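Local coordinates for acetylxylan esterase / glucomannan deacetylase (Cellvibrio japonicus, PDB 2WAA), which removes acetyl groups from acetylated xylan and glucomannan, a step in the breakdown of plant cell wall polysaccharides, at residues D66-N71 against N162-Y167; I77-D80 against T85-L88; G188-W193 against I249-R254; Q265-L270 against R334-W339. All coordinates share one frame; numbering follows the deposited sequence.

Interaction 1. Residues D66-N71 against N162-Y167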
# COMPACT_ATOMS: atom_id res chain seq x y z
N ASP A 66 -3.93 -12.21 -0.13
CA ASP A 66 -4.70 -12.78 -1.25
C ASP A 66 -3.76 -13.58 -2.14
O ASP A 66 -2.61 -13.19 -2.35
CB ASP A 66 -5.33 -11.68 -2.13
CG ASP A 66 -6.65 -11.12 -1.52
OD1 ASP A 66 -7.41 -11.89 -0.92
OD2 ASP A 66 -6.91 -9.91 -1.68
N VAL A 67 -4.25 -14.70 -2.66
CA VAL A 67 -3.47 -15.50 -3.60
C VAL A 67 -4.34 -15.56 -4.85
O VAL A 67 -5.51 -15.87 -4.77
CB VAL A 67 -3.23 -16.94 -3.09
CG1 VAL A 67 -2.46 -17.77 -4.20
CG2 VAL A 67 -2.39 -16.92 -1.79
N ILE A 68 -3.78 -15.17 -5.98
CA ILE A 68 -4.53 -15.15 -7.24
C ILE A 68 -3.79 -15.99 -8.27
O ILE A 68 -2.61 -15.76 -8.57
CB ILE A 68 -4.74 -13.74 -7.77
CG1 ILE A 68 -5.39 -12.85 -6.69
CG2 ILE A 68 -5.59 -13.79 -9.05
CD1 ILE A 68 -5.15 -11.40 -6.90
N ILE A 69 -4.47 -17.03 -8.76
CA ILE A 69 -3.89 -17.98 -9.72
C ILE A 69 -4.54 -17.71 -11.07
O ILE A 69 -5.77 -17.73 -11.15
CB ILE A 69 -4.23 -19.39 -9.31
CG1 ILE A 69 -3.79 -19.67 -7.87
CG2 ILE A 69 -3.57 -20.37 -10.35
CD1 ILE A 69 -2.29 -19.41 -7.65
N ASP A 70 -3.74 -17.37 -12.07
CA ASP A 70 -4.26 -17.03 -13.39
C ASP A 70 -5.34 -15.97 -13.24
O ASP A 70 -5.13 -14.94 -12.56
CB ASP A 70 -4.72 -18.30 -14.11
CG ASP A 70 -3.56 -19.30 -14.30
OD1 ASP A 70 -2.45 -18.84 -14.61
OD2 ASP A 70 -3.75 -20.52 -14.16
N ASN A 71 -6.49 -16.17 -13.85
CA ASN A 71 -7.61 -15.23 -13.72
C ASN A 71 -8.68 -15.64 -12.71
O ASN A 71 -9.82 -15.11 -12.76
CB ASN A 71 -8.27 -15.05 -15.10
CG ASN A 71 -8.72 -16.36 -15.71
OD1 ASN A 71 -8.11 -17.43 -15.50
ND2 ASN A 71 -9.80 -16.29 -16.49
N ASN A 162 -8.55 -4.68 2.65
CA ASN A 162 -8.41 -5.17 1.27
C ASN A 162 -7.59 -4.18 0.48
O ASN A 162 -8.05 -3.07 0.21
CB ASN A 162 -9.81 -5.35 0.69
CG ASN A 162 -9.79 -5.96 -0.69
OD1 ASN A 162 -8.79 -5.88 -1.41
ND2 ASN A 162 -10.94 -6.49 -1.11
N ALA A 163 -6.38 -4.55 0.08
CA ALA A 163 -5.49 -3.61 -0.62
C ALA A 163 -5.86 -3.48 -2.11
O ALA A 163 -5.87 -2.37 -2.66
CB ALA A 163 -4.01 -4.10 -0.49
N ARG A 164 -6.15 -4.62 -2.75
CA ARG A 164 -6.41 -4.65 -4.21
C ARG A 164 -7.56 -3.74 -4.60
O ARG A 164 -7.56 -3.19 -5.71
CB ARG A 164 -6.86 -6.06 -4.67
CG ARG A 164 -5.86 -7.10 -5.02
CD ARG A 164 -6.54 -8.56 -4.88
NE ARG A 164 -7.96 -8.56 -5.29
CZ ARG A 164 -9.04 -8.87 -4.53
NH1 ARG A 164 -8.98 -9.28 -3.24
NH2 ARG A 164 -10.22 -8.79 -5.10
N GLU A 165 -8.57 -3.65 -3.73
CA GLU A 165 -9.76 -2.86 -4.00
C GLU A 165 -9.78 -1.50 -3.33
O GLU A 165 -10.80 -0.79 -3.37
CB GLU A 165 -11.02 -3.67 -3.64
CG GLU A 165 -11.07 -4.86 -4.60
CD GLU A 165 -12.30 -5.67 -4.49
OE1 GLU A 165 -12.38 -6.51 -3.58
OE2 GLU A 165 -13.20 -5.45 -5.34
N SER A 166 -8.63 -1.11 -2.79
CA SER A 166 -8.48 0.24 -2.23
C SER A 166 -8.30 1.28 -3.35
O SER A 166 -7.82 0.95 -4.45
CB SER A 166 -7.30 0.27 -1.25
OG SER A 166 -6.04 0.21 -1.95
N TYR A 167 -8.66 2.55 -3.08
CA TYR A 167 -8.64 3.53 -4.13
C TYR A 167 -7.23 3.68 -4.74
O TYR A 167 -7.11 3.93 -5.94
CB TYR A 167 -9.15 4.91 -3.65
CG TYR A 167 -8.10 5.67 -2.85
CD1 TYR A 167 -7.29 6.61 -3.48
CD2 TYR A 167 -7.90 5.41 -1.48
CE1 TYR A 167 -6.27 7.35 -2.77
CE2 TYR A 167 -6.90 6.10 -0.75
CZ TYR A 167 -6.10 7.08 -1.43
OH TYR A 167 -5.13 7.76 -0.73
O HOH W 1 -6.51 -7.14 -1.44
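Asp-66 and Arg-164 join the two domains of this CE2 esterase: the aspartate sits on strand 63-69 of the N-terminal beta-sandwich, the arginine in a type I turn, Ala-163 to Ser-166, just ahead of helix 167-174 in the SGNH/GDSL hydrolase domain. From CB and CG the arginine chain runs toward the strand, bending at chi3 (36°). Arg-164 CD packs on Ile-68 CD1 (3.8 Å) and lies 3.5 Å from Asp-66 OD2. NE and CZ stay farther from the carboxylate, and NH1 does the gripping. Arg-164 NH1 donates to Asp-66 OD2 at 2.7 Å, fairly straight (159°), as part of a salt bridge. The oxygen lies at the guanidinium edge, yet NH1 reaches it from above the carboxylate plane, the two flat groups being turned 65° apart. Arg-164 NH2 has Glu-165 OE1 at 3.5 Å, but the oxygen lies well out of the guanidinium plane, so only charge holds the pair. Asp-66 OD2 also pairs with Arg-104, and Ser-76 bonds to OD1, so both oxygens of this buried carboxylate are engaged; two arginines on OD2 would probably favour its negative form. Behind the bridge Asn-162 makes an Asx motif, OD1 accepting from Glu-165 N. One water ties the pieces together: it donates to Asp-66 OD2 and to Asn-162 OD1 (2.6 Å), and accepts from Arg-164 N at 2.9 Å.

Interaction 2. Residues I77-D80 against T85-L88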
# COMPACT_ATOMS: atom_id res chain seq x y z
N ILE A 77 -6.23 -15.72 2.77
CA ILE A 77 -5.70 -16.67 3.77
C ILE A 77 -5.08 -15.91 4.93
O ILE A 77 -4.36 -14.93 4.70
CB ILE A 77 -4.56 -17.47 3.09
CG1 ILE A 77 -5.12 -18.16 1.85
CG2 ILE A 77 -3.88 -18.48 4.11
CD1 ILE A 77 -4.00 -18.99 1.11
N LYS A 78 -5.35 -16.34 6.16
CA LYS A 78 -4.76 -15.70 7.33
C LYS A 78 -3.52 -16.51 7.71
O LYS A 78 -3.58 -17.73 7.78
CB LYS A 78 -5.75 -15.70 8.49
CG LYS A 78 -5.31 -14.87 9.72
CD LYS A 78 -6.41 -14.95 10.79
CE LYS A 78 -6.15 -13.99 11.92
NZ LYS A 78 -7.35 -14.16 12.87
N LEU A 79 -2.37 -15.87 7.86
CA LEU A 79 -1.13 -16.63 8.08
C LEU A 79 -0.83 -16.80 9.57
O LEU A 79 -0.78 -15.83 10.33
CB LEU A 79 0.04 -15.86 7.40
CG LEU A 79 -0.01 -15.78 5.86
CD1 LEU A 79 1.16 -14.95 5.40
CD2 LEU A 79 0.07 -17.23 5.26
N ASP A 80 -0.55 -18.04 9.96
CA ASP A 80 -0.15 -18.36 11.34
C ASP A 80 1.19 -17.75 11.68
O ASP A 80 2.01 -17.49 10.81
CB ASP A 80 -0.01 -19.88 11.42
CG ASP A 80 -0.15 -20.42 12.83
OD1 ASP A 80 -1.31 -20.74 13.21
OD2 ASP A 80 0.89 -20.58 13.52
N THR A 85 3.67 -24.33 5.24
CA THR A 85 3.63 -24.50 3.81
C THR A 85 2.25 -24.07 3.30
O THR A 85 1.23 -24.65 3.70
CB THR A 85 3.81 -25.97 3.45
OG1 THR A 85 5.02 -26.44 4.05
CG2 THR A 85 3.86 -26.12 1.90
N VAL A 86 2.23 -23.08 2.43
CA VAL A 86 1.00 -22.58 1.83
C VAL A 86 0.91 -23.07 0.40
O VAL A 86 1.77 -22.77 -0.41
CB VAL A 86 0.96 -21.03 1.85
CG1 VAL A 86 -0.34 -20.47 1.19
CG2 VAL A 86 1.10 -20.50 3.29
N GLU A 87 -0.12 -23.84 0.09
CA GLU A 87 -0.30 -24.29 -1.29
C GLU A 87 -0.88 -23.15 -2.11
O GLU A 87 -1.92 -22.59 -1.74
CB GLU A 87 -1.27 -25.48 -1.35
CG GLU A 87 -1.36 -26.05 -2.79
CD GLU A 87 -2.23 -27.31 -2.84
OE1 GLU A 87 -1.66 -28.40 -2.67
OE2 GLU A 87 -3.44 -27.19 -3.03
N LEU A 88 -0.20 -22.78 -3.19
CA LEU A 88 -0.67 -21.69 -4.03
C LEU A 88 -1.53 -22.25 -5.15
O LEU A 88 -2.62 -21.73 -5.40
CB LEU A 88 0.53 -20.89 -4.59
CG LEU A 88 1.42 -20.22 -3.50
CD1 LEU A 88 2.65 -19.58 -4.14
CD2 LEU A 88 0.65 -19.23 -2.62
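Val-86 splits its two methyls between two partners on strand 75-79. Val-86 CG1 meets Ile-77 CD1 at 3.9 Å, the side chains reaching tip to tip, while Val-86 CG2 lies 4.0 Å from Leu-79 CD2, where the valine and leucine chains cross at about a right angle. With chi1 of Val-86 at 179°, CG1 lies opposite its own backbone N and CG2 beside it. Ile-77 contributes an extended arm, its chi2 of 180° pushing CD1 out to the end of its reach. Strands 75-79 and 84-91 follow one another in the chain but belong to different antiparallel sheets of the N-terminal beta-sandwich, so the three side chains meet in the interior between the two sheets and the nearest CA pair, Leu-79 and Val-86, stands 8.9 Å apart. Each strand is held by its own sheet: Ile-77 and Leu-79 bond through the backbone to Ile-65 and Ser-63 of strand 63-69, and Val-86 to Ala-54 of strand 51-58. Met-56 touches both Leu-79 and Val-86, and Val-112 adds to the packing on Leu-79. Near Ile-77 a glycerol, probably carried over from crystallisation, bonds to the backbone oxygens of Glu-87 and Leu-88.

Interaction 3. Residues G188-W193 against I249-R254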
# COMPACT_ATOMS: atom_id res chain seq x y z
N GLY A 188 -0.94 10.52 11.60
CA GLY A 188 -1.07 11.81 10.91
C GLY A 188 0.26 12.35 10.47
O GLY A 188 1.32 11.68 10.62
N LEU A 189 0.22 13.56 9.92
CA LEU A 189 1.41 14.28 9.57
C LEU A 189 2.16 14.73 10.84
O LEU A 189 3.40 14.66 10.92
CB LEU A 189 1.03 15.54 8.75
CG LEU A 189 2.22 16.37 8.35
CD1 LEU A 189 3.00 15.67 7.20
CD2 LEU A 189 1.72 17.72 7.89
N ILE A 190 1.38 15.17 11.84
CA ILE A 190 1.95 15.63 13.12
C ILE A 190 1.46 14.95 14.38
O ILE A 190 2.12 15.03 15.43
CB ILE A 190 1.87 17.16 13.31
CG1 ILE A 190 0.44 17.61 13.63
CG2 ILE A 190 2.47 17.90 12.07
CD1 ILE A 190 0.38 19.15 13.93
N ARG A 191 0.30 14.29 14.34
CA ARG A 191 -0.19 13.57 15.53
C ARG A 191 -1.16 12.48 15.14
O ARG A 191 -1.75 12.50 14.04
CB ARG A 191 -0.90 14.53 16.50
CG ARG A 191 -2.16 15.13 15.91
CD ARG A 191 -2.69 16.30 16.83
NE ARG A 191 -3.89 16.96 16.29
CZ ARG A 191 -4.51 17.98 16.90
NH1 ARG A 191 -4.06 18.41 18.10
NH2 ARG A 191 -5.60 18.54 16.35
N SER A 192 -1.30 11.50 16.03
CA SER A 192 -2.25 10.43 15.84
C SER A 192 -3.67 10.85 16.24
O SER A 192 -3.86 11.92 16.83
CB SER A 192 -1.77 9.22 16.63
OG SER A 192 -0.45 8.87 16.21
N TRP A 193 -4.66 10.03 15.87
CA TRP A 193 -6.09 10.34 16.10
C TRP A 193 -6.37 10.67 17.57
O TRP A 193 -7.28 11.46 17.88
CB TRP A 193 -6.96 9.18 15.65
CG TRP A 193 -6.80 7.97 16.50
CD1 TRP A 193 -5.87 6.98 16.40
CD2 TRP A 193 -7.61 7.66 17.65
NE1 TRP A 193 -6.07 6.03 17.43
CE2 TRP A 193 -7.14 6.44 18.19
CE3 TRP A 193 -8.69 8.30 18.26
CZ2 TRP A 193 -7.72 5.85 19.32
CZ3 TRP A 193 -9.27 7.71 19.40
CH2 TRP A 193 -8.79 6.51 19.91
N ILE A 249 1.18 23.78 8.53
CA ILE A 249 1.66 24.17 7.21
C ILE A 249 3.18 24.11 7.17
O ILE A 249 3.78 23.65 6.19
CB ILE A 249 1.15 25.57 6.80
CG1 ILE A 249 -0.38 25.53 6.55
CG2 ILE A 249 1.95 26.13 5.57
CD1 ILE A 249 -0.97 26.93 6.37
N ASN A 250 3.83 24.53 8.25
CA ASN A 250 5.28 24.46 8.23
C ASN A 250 5.77 23.01 8.20
O ASN A 250 6.76 22.72 7.52
CB ASN A 250 5.88 25.22 9.41
CG ASN A 250 5.74 26.72 9.24
OD1 ASN A 250 5.63 27.24 8.10
ND2 ASN A 250 5.80 27.43 10.35
N THR A 251 5.10 22.10 8.90
CA THR A 251 5.58 20.74 8.79
C THR A 251 5.20 20.06 7.49
O THR A 251 6.01 19.30 6.97
CB THR A 251 5.53 19.88 10.11
OG1 THR A 251 5.06 18.54 9.89
CG2 THR A 251 4.78 20.58 11.19
N TYR A 252 4.05 20.42 6.90
CA TYR A 252 3.71 19.84 5.62
C TYR A 252 4.71 20.34 4.58
O TYR A 252 5.19 19.57 3.74
CB TYR A 252 2.28 20.20 5.20
CG TYR A 252 1.58 19.11 4.41
CD1 TYR A 252 2.30 18.09 3.78
CD2 TYR A 252 0.20 19.08 4.34
CE1 TYR A 252 1.63 17.07 3.02
CE2 TYR A 252 -0.48 18.09 3.58
CZ TYR A 252 0.24 17.09 2.94
OH TYR A 252 -0.45 16.12 2.27
N THR A 253 5.03 21.64 4.63
CA THR A 253 5.98 22.21 3.69
C THR A 253 7.33 21.49 3.84
O THR A 253 7.94 21.10 2.84
CB THR A 253 6.16 23.71 3.97
OG1 THR A 253 4.91 24.35 3.66
CG2 THR A 253 7.26 24.33 3.11
N ARG A 254 7.77 21.30 5.08
CA ARG A 254 9.06 20.65 5.26
C ARG A 254 9.04 19.21 4.74
O ARG A 254 9.99 18.78 4.11
CB ARG A 254 9.53 20.75 6.70
CG ARG A 254 10.96 20.23 6.84
CD ARG A 254 11.65 20.66 8.11
NE ARG A 254 12.92 19.95 8.26
CZ ARG A 254 14.09 20.55 8.45
NH1 ARG A 254 14.16 21.87 8.54
NH2 ARG A 254 15.20 19.83 8.57
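Leu-189 drives its CD2 methyl against helix 245-262 where Tyr-252 leaves the backbone, and this is the buried, close-fitting half of the contact. Leu-189 CD2 lies 3.7 Å from Tyr-252 CB and equally near Tyr-252 CA, so the methyl rests on the root of the side chain and approaches the ring obliquely. The leucine gets there with CG trans to its own N (chi1 179°), which places the branch against the helix. The tyrosine continues past it, and its OH bonds to Ser-231 OG outside the two segments. On the more exposed half, Ile-190 and Thr-251 meet, both partly open to solvent. Ile-190 CG2 is 3.4 Å from Thr-251 OG1 and 3.6 Å from Thr-251 CG2, a methyl laid against both ends of the threonine fork. Thr-251 has a second deposited conformer, so these spacings are doubtful. The loop 188-193 follows strand 177-183 of the SGNH hydrolase domain, just beyond Gly-186, and helix 245-262 flanks the central parallel sheet of that alpha/beta fold. Asn-236 and Gly-186, inferred transition-state stabilisers, lie about 9 and 12 Å from the side chain of Leu-189. Asp-237, next to Asn-236, pins the loop with its carboxylate, OD2 taking the N-H of Leu-189 and OD1 that of Ile-190.

Interaction 4. Residues Q265-L270 against R334-W339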
# COMPACT_ATOMS: atom_id res chain seq x y z
N GLN A 265 12.55 13.46 -9.83
CA GLN A 265 11.73 13.28 -11.03
C GLN A 265 10.22 13.25 -10.74
O GLN A 265 9.41 13.20 -11.68
CB GLN A 265 12.06 11.91 -11.68
CG GLN A 265 11.44 10.66 -10.90
CD GLN A 265 12.03 10.53 -9.46
OE1 GLN A 265 13.13 11.00 -9.20
NE2 GLN A 265 11.28 9.88 -8.53
N ALA A 266 9.82 13.23 -9.46
CA ALA A 266 8.38 13.00 -9.16
C ALA A 266 7.52 14.28 -9.25
O ALA A 266 7.99 15.37 -8.95
CB ALA A 266 8.23 12.40 -7.78
N THR A 267 6.26 14.10 -9.63
CA THR A 267 5.20 15.11 -9.44
C THR A 267 4.47 14.74 -8.15
O THR A 267 4.23 13.54 -7.89
CB THR A 267 4.23 15.06 -10.61
OG1 THR A 267 4.97 15.32 -11.82
CG2 THR A 267 3.09 16.07 -10.45
N ILE A 268 4.16 15.75 -7.32
CA ILE A 268 3.50 15.47 -6.04
C ILE A 268 2.10 16.03 -6.08
O ILE A 268 1.91 17.15 -6.56
CB ILE A 268 4.29 16.08 -4.92
CG1 ILE A 268 5.74 15.49 -4.98
CG2 ILE A 268 3.62 15.79 -3.57
CD1 ILE A 268 6.65 16.06 -4.04
N VAL A 269 1.12 15.24 -5.63
CA VAL A 269 -0.29 15.66 -5.60
C VAL A 269 -0.78 15.56 -4.16
O VAL A 269 -0.71 14.48 -3.57
CB VAL A 269 -1.15 14.80 -6.55
CG1 VAL A 269 -2.61 15.19 -6.44
CG2 VAL A 269 -0.70 15.04 -7.98
N LEU A 270 -1.28 16.68 -3.59
CA LEU A 270 -1.75 16.68 -2.24
C LEU A 270 -3.26 16.61 -2.25
O LEU A 270 -3.92 17.21 -3.10
CB LEU A 270 -1.33 17.96 -1.49
CG LEU A 270 0.17 18.28 -1.63
CD1 LEU A 270 0.51 19.53 -0.84
CD2 LEU A 270 0.94 17.11 -1.10
N ARG A 334 -4.72 12.17 -14.48
CA ARG A 334 -4.36 12.17 -15.92
C ARG A 334 -3.93 13.57 -16.39
O ARG A 334 -2.97 13.71 -17.19
CB ARG A 334 -5.50 11.67 -16.81
CG ARG A 334 -5.93 10.23 -16.51
CD ARG A 334 -6.72 9.63 -17.68
NE ARG A 334 -7.16 8.26 -17.38
CZ ARG A 334 -6.42 7.17 -17.62
NH1 ARG A 334 -5.20 7.28 -18.15
NH2 ARG A 334 -6.91 5.96 -17.31
N GLN A 335 -4.64 14.61 -15.95
CA GLN A 335 -4.37 15.97 -16.41
C GLN A 335 -3.05 16.44 -15.82
O GLN A 335 -2.28 17.13 -16.49
CB GLN A 335 -5.50 16.95 -15.98
CG GLN A 335 -6.78 16.87 -16.80
CD GLN A 335 -7.98 17.55 -16.13
OE1 GLN A 335 -8.19 17.39 -14.94
NE2 GLN A 335 -8.78 18.28 -16.91
N ILE A 336 -2.83 16.10 -14.55
CA ILE A 336 -1.64 16.57 -13.85
C ILE A 336 -0.40 15.88 -14.47
O ILE A 336 0.64 16.52 -14.62
CB ILE A 336 -1.74 16.29 -12.34
CG1 ILE A 336 -2.71 17.29 -11.66
CG2 ILE A 336 -0.39 16.46 -11.65
CD1 ILE A 336 -3.30 16.75 -10.36
N MET A 337 -0.53 14.60 -14.81
CA MET A 337 0.64 13.80 -15.26
C MET A 337 0.74 13.77 -16.79
O MET A 337 1.72 13.24 -17.36
CB MET A 337 0.50 12.35 -14.78
CG MET A 337 0.67 12.14 -13.24
SD MET A 337 2.07 12.95 -12.51
CE MET A 337 3.44 12.04 -13.18
N ASP A 338 -0.27 14.29 -17.46
CA ASP A 338 -0.35 14.14 -18.89
C ASP A 338 -0.30 12.66 -19.27
O ASP A 338 0.39 12.26 -20.21
CB ASP A 338 0.76 14.96 -19.57
CG ASP A 338 0.49 15.20 -21.04
OD1 ASP A 338 -0.71 15.25 -21.44
OD2 ASP A 338 1.48 15.32 -21.79
N TRP A 339 -1.04 11.86 -18.52
CA TRP A 339 -1.22 10.46 -18.75
C TRP A 339 -2.64 10.34 -19.28
O TRP A 339 -3.53 9.72 -18.66
CB TRP A 339 -1.05 9.67 -17.45
CG TRP A 339 0.41 9.57 -16.94
CD1 TRP A 339 1.55 9.92 -17.59
CD2 TRP A 339 0.82 8.99 -15.69
NE1 TRP A 339 2.66 9.62 -16.80
CE2 TRP A 339 2.23 9.03 -15.64
CE3 TRP A 339 0.13 8.43 -14.62
CZ2 TRP A 339 2.96 8.56 -14.52
CZ3 TRP A 339 0.87 7.95 -13.53
CH2 TRP A 339 2.26 8.03 -13.49
O HOH W 2 3.65 16.40 -13.88
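Chi1 of -60° turns Thr-267 so that OG1 lies beside its backbone N and CG2 opposite that N, giving the helix end a methyl and a hydroxyl on different sides. The matching group is Met-337, whose chain folds at chi2 and chi3 (-47° and -69°) and curls back so that the sulfur lies along the threonine. Met-337 SD rests 3.6 Å from Thr-267 CB, the two side chains sliding past each other in opposite directions, with CE a little beyond. Thr-267 CG2 also meets Ile-336, whose CG2 is 3.7 Å away. The same isoleucine methyl also leans on Val-269, while Ile-336 CD1 meets Val-269 CG2 at 3.9 Å, tip to tip. Thr-267 and Val-269, two apart on the strand, thus both face the helix, with Ile-336 bridging them. The hydroxyl is linked to the helix by a water that donates to Thr-267 OG1 at 2.7 Å and to Ile-336 O at 3.1 Å. Past the helix end the chain turns at Asp-338, with positive phi, and Trp-339 folds back: Met-337 CB sits over one face of the Trp-339 indole, toward its rim, and Arg-334 NH1 donates to Trp-339 O at 3.0 Å. This is a strand-helix layer of the SGNH hydrolase domain. Strand 267-270 lies between strands 228-231 and 300-302 in the parallel sheet; Phe-301 of the latter touches both Thr-267 and Ile-336, Leu-228 of the former touches Met-337, and helix 245-262 packs against Ile-268 on the other side of the strand.

Interaction 2 lies within the chain span bracketed by interaction 1, followed by interaction 3 and then interaction 4. Interactions 1 and 2, centres 15 Å apart, share neighbouring strands 63-69 and 75-79 and touch through Val-67 CG2 and Ile-77 CD1 (3.9 Å). Interaction 2 joins the two sheets of the N-terminal sandwich, and interaction 1 fastens that sandwich to the hydrolase domain. Interactions 3 and 4, centres 22 Å apart, belong to the hydrolase domain and meet where Tyr-252 OH lies 3.8 Å from Leu-270 CD2. Helix 245-262 touches both the loop near the inferred transition-state stabilisers and, through Tyr-252, strand 267-270, while interaction 2 stands about 38 Å from both, centre to centre.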